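Local coordinates for uncharacterized protein (Bordetella bronchiseptica, PDB 4XG0), which probably acts as an ATP-dependent kinase of the DUF1537 family, phosphorylating acid sugars in a catabolic pathway, at residues V263-L277 against K403-R415. Residues are numbered along the deposited sequence; the frame is centred on the assembly and turned at random.
Sequences VTSQHSAARQQAAAL and KAGGFGEQDVLIR. With SO4 (sulfate ion), chain F; SO4 (sulfate ion), chain E.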
loop_
_atom_site.group_PDB
_atom_site.type_symbol
_atom_site.label_atom_id
_atom_site.label_comp_id
_atom_site.label_asym_id
_atom_site.label_seq_id
_atom_site.Cartn_x
_atom_site.Cartn_y
_atom_site.Cartn_z
ATOM N N VAL A 263 13.555 -16.547 11.444
ATOM C CA VAL A 263 14.724 -16.850 10.631
ATOM C C VAL A 263 15.520 -17.954 11.281
ATOM O O VAL A 263 16.188 -17.733 12.285
ATOM C CB VAL A 263 15.639 -15.615 10.473
ATOM C CG1 VAL A 263 16.803 -15.906 9.522
ATOM C CG2 VAL A 263 14.827 -14.435 10.014
ATOM N N THR A 264 15.451 -19.139 10.690
ATOM C CA THR A 264 16.160 -20.303 11.213
ATOM C C THR A 264 17.371 -20.678 10.379
ATOM O O THR A 264 18.209 -21.490 10.807
ATOM C CB THR A 264 15.223 -21.526 11.271
ATOM O OG1 THR A 264 14.744 -21.810 9.954
ATOM C CG2 THR A 264 14.059 -21.253 12.158
ATOM N N SER A 265 17.496 -20.085 9.195
ATOM C CA SER A 265 18.562 -20.478 8.287
ATOM C C SER A 265 19.904 -19.974 8.790
ATOM O O SER A 265 19.980 -18.911 9.419
ATOM C CB SER A 265 18.312 -19.910 6.894
ATOM O OG SER A 265 19.210 -20.467 5.970
ATOM N N GLN A 266 20.953 -20.753 8.529
ATOM C CA GLN A 266 22.311 -20.286 8.702
ATOM C C GLN A 266 22.966 -19.915 7.362
ATOM O O GLN A 266 24.157 -19.597 7.326
ATOM C CB GLN A 266 23.145 -21.359 9.405
ATOM C CG GLN A 266 22.597 -21.718 10.770
ATOM C CD GLN A 266 22.541 -20.520 11.713
ATOM O OE1 GLN A 266 23.458 -19.695 11.750
ATOM N NE2 GLN A 266 21.455 -20.421 12.482
ATOM N N HIS A 267 22.195 -19.958 6.271
ATOM C CA HIS A 267 22.671 -19.457 4.975
ATOM C C HIS A 267 22.991 -17.985 5.129
ATOM O O HIS A 267 22.231 -17.260 5.778
ATOM C CB HIS A 267 21.603 -19.643 3.885
ATOM C CG HIS A 267 21.520 -21.042 3.363
ATOM N ND1 HIS A 267 22.585 -21.666 2.752
ATOM C CD2 HIS A 267 20.511 -21.944 3.380
ATOM C CE1 HIS A 267 22.232 -22.891 2.403
ATOM N NE2 HIS A 267 20.983 -23.086 2.775
ATOM N N SER A 268 24.112 -17.546 4.560
ATOM C CA SER A 268 24.578 -16.175 4.736
ATOM C C SER A 268 23.563 -15.182 4.195
ATOM O O SER A 268 23.412 -14.096 4.729
ATOM C CB SER A 268 25.902 -15.964 4.026
ATOM O OG SER A 268 25.701 -15.961 2.630
ATOM N N ALA A 269 22.863 -15.561 3.133
ATOM C CA ALA A 269 21.848 -14.696 2.569
ATOM C C ALA A 269 20.822 -14.349 3.638
ATOM O O ALA A 269 20.454 -13.192 3.800
ATOM C CB ALA A 269 21.174 -15.372 1.386
ATOM N N ALA A 270 20.349 -15.363 4.370
ATOM C CA ALA A 270 19.351 -15.155 5.411
ATOM C C ALA A 270 19.904 -14.299 6.547
ATOM O O ALA A 270 19.187 -13.476 7.116
ATOM C CB ALA A 270 18.862 -16.495 5.964
ATOM N N ARG A 271 21.160 -14.495 6.900
ATOM C CA ARG A 271 21.705 -13.737 8.024
ATOM C C ARG A 271 21.816 -12.262 7.628
ATOM O O ARG A 271 21.530 -11.390 8.445
ATOM C CB ARG A 271 23.073 -14.259 8.461
ATOM C CG ARG A 271 23.147 -15.760 8.586
ATOM C CD ARG A 271 22.181 -16.295 9.557
ATOM N NE ARG A 271 22.422 -15.886 10.940
ATOM C CZ ARG A 271 21.753 -16.382 11.981
ATOM N NH1 ARG A 271 20.803 -17.303 11.792
ATOM N NH2 ARG A 271 22.027 -15.966 13.211
ATOM N N GLN A 272 22.219 -12.008 6.382
ATOM C CA GLN A 272 22.280 -10.640 5.842
ATOM C C GLN A 272 20.879 -10.018 5.797
ATOM O O GLN A 272 20.678 -8.859 6.184
ATOM C CB GLN A 272 22.898 -10.634 4.435
ATOM C CG GLN A 272 24.377 -10.990 4.448
ATOM C CD GLN A 272 25.023 -10.826 3.095
ATOM O OE1 GLN A 272 24.418 -10.276 2.167
ATOM N NE2 GLN A 272 26.273 -11.287 2.973
ATOM N N GLN A 273 19.911 -10.802 5.336
ATOM C CA GLN A 273 18.514 -10.367 5.330
ATOM C C GLN A 273 17.986 -10.062 6.718
ATOM O O GLN A 273 17.224 -9.095 6.908
ATOM C CB GLN A 273 17.654 -11.438 4.660
ATOM C CG GLN A 273 17.994 -11.578 3.191
ATOM C CD GLN A 273 17.568 -12.905 2.578
ATOM O OE1 GLN A 273 16.899 -13.720 3.214
ATOM N NE2 GLN A 273 17.922 -13.101 1.318
ATOM N N ALA A 274 18.363 -10.881 7.700
ATOM C CA ALA A 274 17.935 -10.627 9.083
ATOM C C ALA A 274 18.588 -9.335 9.594
ATOM O O ALA A 274 17.931 -8.470 10.191
ATOM C CB ALA A 274 18.286 -11.795 9.991
ATOM N N ALA A 275 19.868 -9.200 9.345
ATOM C CA ALA A 275 20.590 -7.997 9.753
ATOM C C ALA A 275 19.913 -6.754 9.188
ATOM O O ALA A 275 19.727 -5.771 9.896
ATOM C CB ALA A 275 22.033 -8.064 9.314
ATOM N N ALA A 276 19.523 -6.799 7.916
ATOM C CA ALA A 276 18.862 -5.657 7.287
ATOM C C ALA A 276 17.512 -5.319 7.928
ATOM O O ALA A 276 17.199 -4.141 8.123
ATOM C CB ALA A 276 18.692 -5.899 5.791
ATOM N N LEU A 277 16.719 -6.346 8.244
ATOM C CA LEU A 277 15.427 -6.147 8.883
ATOM C C LEU A 277 15.631 -5.570 10.283
ATOM O O LEU A 277 14.902 -4.664 10.692
ATOM C CB LEU A 277 14.639 -7.441 8.932
ATOM C CG LEU A 277 13.285 -7.378 9.627
ATOM C CD1 LEU A 277 12.409 -6.336 8.972
ATOM C CD2 LEU A 277 12.639 -8.726 9.606
ATOM N N LYS A 403 10.043 -18.773 2.453
ATOM C CA LYS A 403 11.182 -18.510 1.580
ATOM C C LYS A 403 12.310 -19.458 1.901
ATOM O O LYS A 403 12.560 -19.750 3.067
ATOM C CB LYS A 403 11.676 -17.065 1.763
ATOM C CG LYS A 403 12.806 -16.655 0.862
ATOM C CD LYS A 403 13.303 -15.227 1.151
ATOM C CE LYS A 403 14.179 -15.155 2.410
ATOM N NZ LYS A 403 15.484 -15.902 2.228
ATOM N N ALA A 404 13.005 -19.920 0.874
ATOM C CA ALA A 404 14.184 -20.725 1.121
ATOM C C ALA A 404 15.274 -19.823 1.716
ATOM O O ALA A 404 15.332 -18.625 1.428
ATOM C CB ALA A 404 14.642 -21.384 -0.133
ATOM N N GLY A 405 16.117 -20.412 2.550
ATOM C CA GLY A 405 17.067 -19.674 3.352
ATOM C C GLY A 405 18.070 -18.917 2.511
ATOM O O GLY A 405 18.446 -17.813 2.869
ATOM N N GLY A 406 18.496 -19.508 1.397
ATOM C CA GLY A 406 19.533 -18.906 0.577
ATOM C C GLY A 406 19.008 -17.919 -0.455
ATOM O O GLY A 406 19.796 -17.315 -1.179
ATOM N N PHE A 407 17.687 -17.729 -0.502
ATOM C CA PHE A 407 17.054 -17.046 -1.621
ATOM C C PHE A 407 16.775 -15.569 -1.345
ATOM O O PHE A 407 16.502 -15.193 -0.227
ATOM C CB PHE A 407 15.766 -17.769 -2.015
ATOM C CG PHE A 407 15.183 -17.275 -3.305
ATOM C CD1 PHE A 407 15.623 -17.785 -4.516
ATOM C CD2 PHE A 407 14.210 -16.289 -3.306
ATOM C CE1 PHE A 407 15.090 -17.331 -5.717
ATOM C CE2 PHE A 407 13.674 -15.819 -4.500
ATOM C CZ PHE A 407 14.113 -16.341 -5.709
ATOM N N GLY A 408 16.942 -14.728 -2.369
ATOM C CA GLY A 408 16.532 -13.321 -2.347
ATOM C C GLY A 408 17.645 -12.313 -2.067
ATOM O O GLY A 408 18.713 -12.680 -1.576
ATOM N N GLU A 409 17.386 -11.049 -2.394
ATOM C CA GLU A 409 18.280 -9.943 -2.054
ATOM C C GLU A 409 18.160 -9.574 -0.588
ATOM O O GLU A 409 17.239 -10.014 0.120
ATOM C CB GLU A 409 17.945 -8.701 -2.885
ATOM C CG GLU A 409 18.066 -8.886 -4.340
ATOM C CD GLU A 409 19.499 -8.753 -4.776
ATOM O OE1 GLU A 409 19.997 -7.603 -4.782
ATOM O OE2 GLU A 409 20.124 -9.797 -5.071
ATOM N N GLN A 410 19.071 -8.699 -0.168
ATOM C CA GLN A 410 19.207 -8.301 1.229
ATOM C C GLN A 410 17.923 -7.774 1.882
ATOM O O GLN A 410 17.675 -8.040 3.063
ATOM C CB GLN A 410 20.296 -7.230 1.337
ATOM C CG GLN A 410 20.317 -6.565 2.679
ATOM C CD GLN A 410 21.423 -5.566 2.823
ATOM O OE1 GLN A 410 22.582 -5.943 3.043
ATOM N NE2 GLN A 410 21.088 -4.274 2.688
ATOM N N ASP A 411 17.124 -7.011 1.119
ATOM C CA ASP A 411 15.901 -6.381 1.662
ATOM C C ASP A 411 14.662 -7.280 1.601
ATOM O O ASP A 411 13.566 -6.830 1.922
ATOM C CB ASP A 411 15.602 -5.045 0.950
ATOM C CG ASP A 411 15.159 -5.224 -0.496
ATOM O OD1 ASP A 411 15.234 -6.372 -1.001
ATOM O OD2 ASP A 411 14.821 -4.196 -1.161
ATOM N N VAL A 412 14.838 -8.561 1.302
ATOM C CA VAL A 412 13.669 -9.408 1.010
ATOM C C VAL A 412 12.757 -9.645 2.211
ATOM O O VAL A 412 11.538 -9.757 2.026
ATOM C CB VAL A 412 14.037 -10.745 0.358
ATOM C CG1 VAL A 412 14.689 -11.682 1.348
ATOM C CG2 VAL A 412 12.772 -11.390 -0.229
ATOM N N LEU A 413 13.283 -9.682 3.435
ATOM C CA LEU A 413 12.393 -9.906 4.588
ATOM C C LEU A 413 11.632 -8.615 4.923
ATOM O O LEU A 413 10.480 -8.658 5.361
ATOM C CB LEU A 413 13.138 -10.435 5.800
ATOM C CG LEU A 413 13.850 -11.781 5.617
ATOM C CD1 LEU A 413 14.694 -12.114 6.836
ATOM C CD2 LEU A 413 12.865 -12.876 5.368
ATOM N N ILE A 414 12.290 -7.473 4.715
ATOM C CA ILE A 414 11.637 -6.184 4.869
ATOM C C ILE A 414 10.466 -6.105 3.888
ATOM O O ILE A 414 9.316 -5.779 4.259
ATOM C CB ILE A 414 12.635 -5.035 4.621
ATOM C CG1 ILE A 414 13.686 -5.032 5.721
ATOM C CG2 ILE A 414 11.924 -3.709 4.574
ATOM C CD1 ILE A 414 14.895 -4.180 5.391
ATOM N N ARG A 415 10.756 -6.430 2.648
ATOM C CA ARG A 415 9.734 -6.444 1.605
ATOM C C ARG A 415 8.586 -7.411 1.926
ATOM O O ARG A 415 7.438 -7.105 1.650
ATOM C CB ARG A 415 10.340 -6.785 0.253
ATOM C CG ARG A 415 11.265 -5.692 -0.309
ATOM C CD ARG A 415 11.796 -6.078 -1.719
ATOM N NE ARG A 415 10.715 -6.198 -2.704
ATOM C CZ ARG A 415 10.813 -6.816 -3.882
ATOM N NH1 ARG A 415 11.942 -7.411 -4.247
ATOM N NH2 ARG A 415 9.762 -6.855 -4.703
HETATM S S SO4 F . 25.674 -20.398 2.192
HETATM O O1 SO4 F . 26.109 -19.432 3.201
HETATM O O2 SO4 F . 24.403 -20.007 1.574
HETATM O O3 SO4 F . 26.719 -20.497 1.169
HETATM O O4 SO4 F . 25.505 -21.727 2.801
HETATM S S SO4 E . 11.251 -7.884 -8.103
HETATM O O1 SO4 E . 11.320 -6.418 -8.058
HETATM O O2 SO4 E . 9.993 -8.336 -7.505
HETATM O O3 SO4 E . 11.337 -8.356 -9.493
HETATM O O4 SO4 E . 12.366 -8.451 -7.333
HETATM O O HOH W 1 22.657 -6.916 5.777
HETATM O O HOH W 2 15.575 -8.272 4.756
#
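Gln273 reaches from its helix into the loop after strand 399-403, and its amide is used at both ends. OE1 accepts from Lys403 NZ at 2.8 Å, in the amide plane and on a lone pair; NE2 gives a bond to Phe407 O, 3.0 Å long and fairly straight (159°), although the donor stands above the carbonyl plane. Lys403 folds back through chi3 (77°) and chi4 (66°), which brings NZ to the carbonyls of Phe407 and Ala404 as well. Three oxygens thus grip the ammonium. Phe407 O takes both NZ and NE2; OE1 facing a donor and NE2 an acceptor fixes which way round the amide lies. Val412 CG1 lies over one face of this amide, 3.4 Å from Gln273 CD.

Closer to the helix start, contact is made through glycine backbone. Ser265 OG sits 3.5 Å from Gly405 CA and also accepts from His267 N in an ST turn; Ala270 CB meets Gly405 O. His267 ND1, at the N-cap, and Ser268 N, in the first helical turn, donate to a sulfate, probably from the crystallisation liquor.

Farther along, Gln273 CA makes a CA-H...O contact with Gln410 O, while one water joins Gln273 O, Gln410 O and Leu413 N. Apolar packing follows: Leu413 CD1 meets Gln273 CB at 3.7 Å, and the Leu277 and Ile414 side chains run past each other in opposite directions, CD1 against CG1.

Each segment leads from the end of a parallel strand into a helix of the nucleotide-binding C-terminal domain. Strand 354-358 lies between strands 259-263 and 399-403; Leu413 packs on its Val356 and Thr358, and Ala274 rests on strand 317-321.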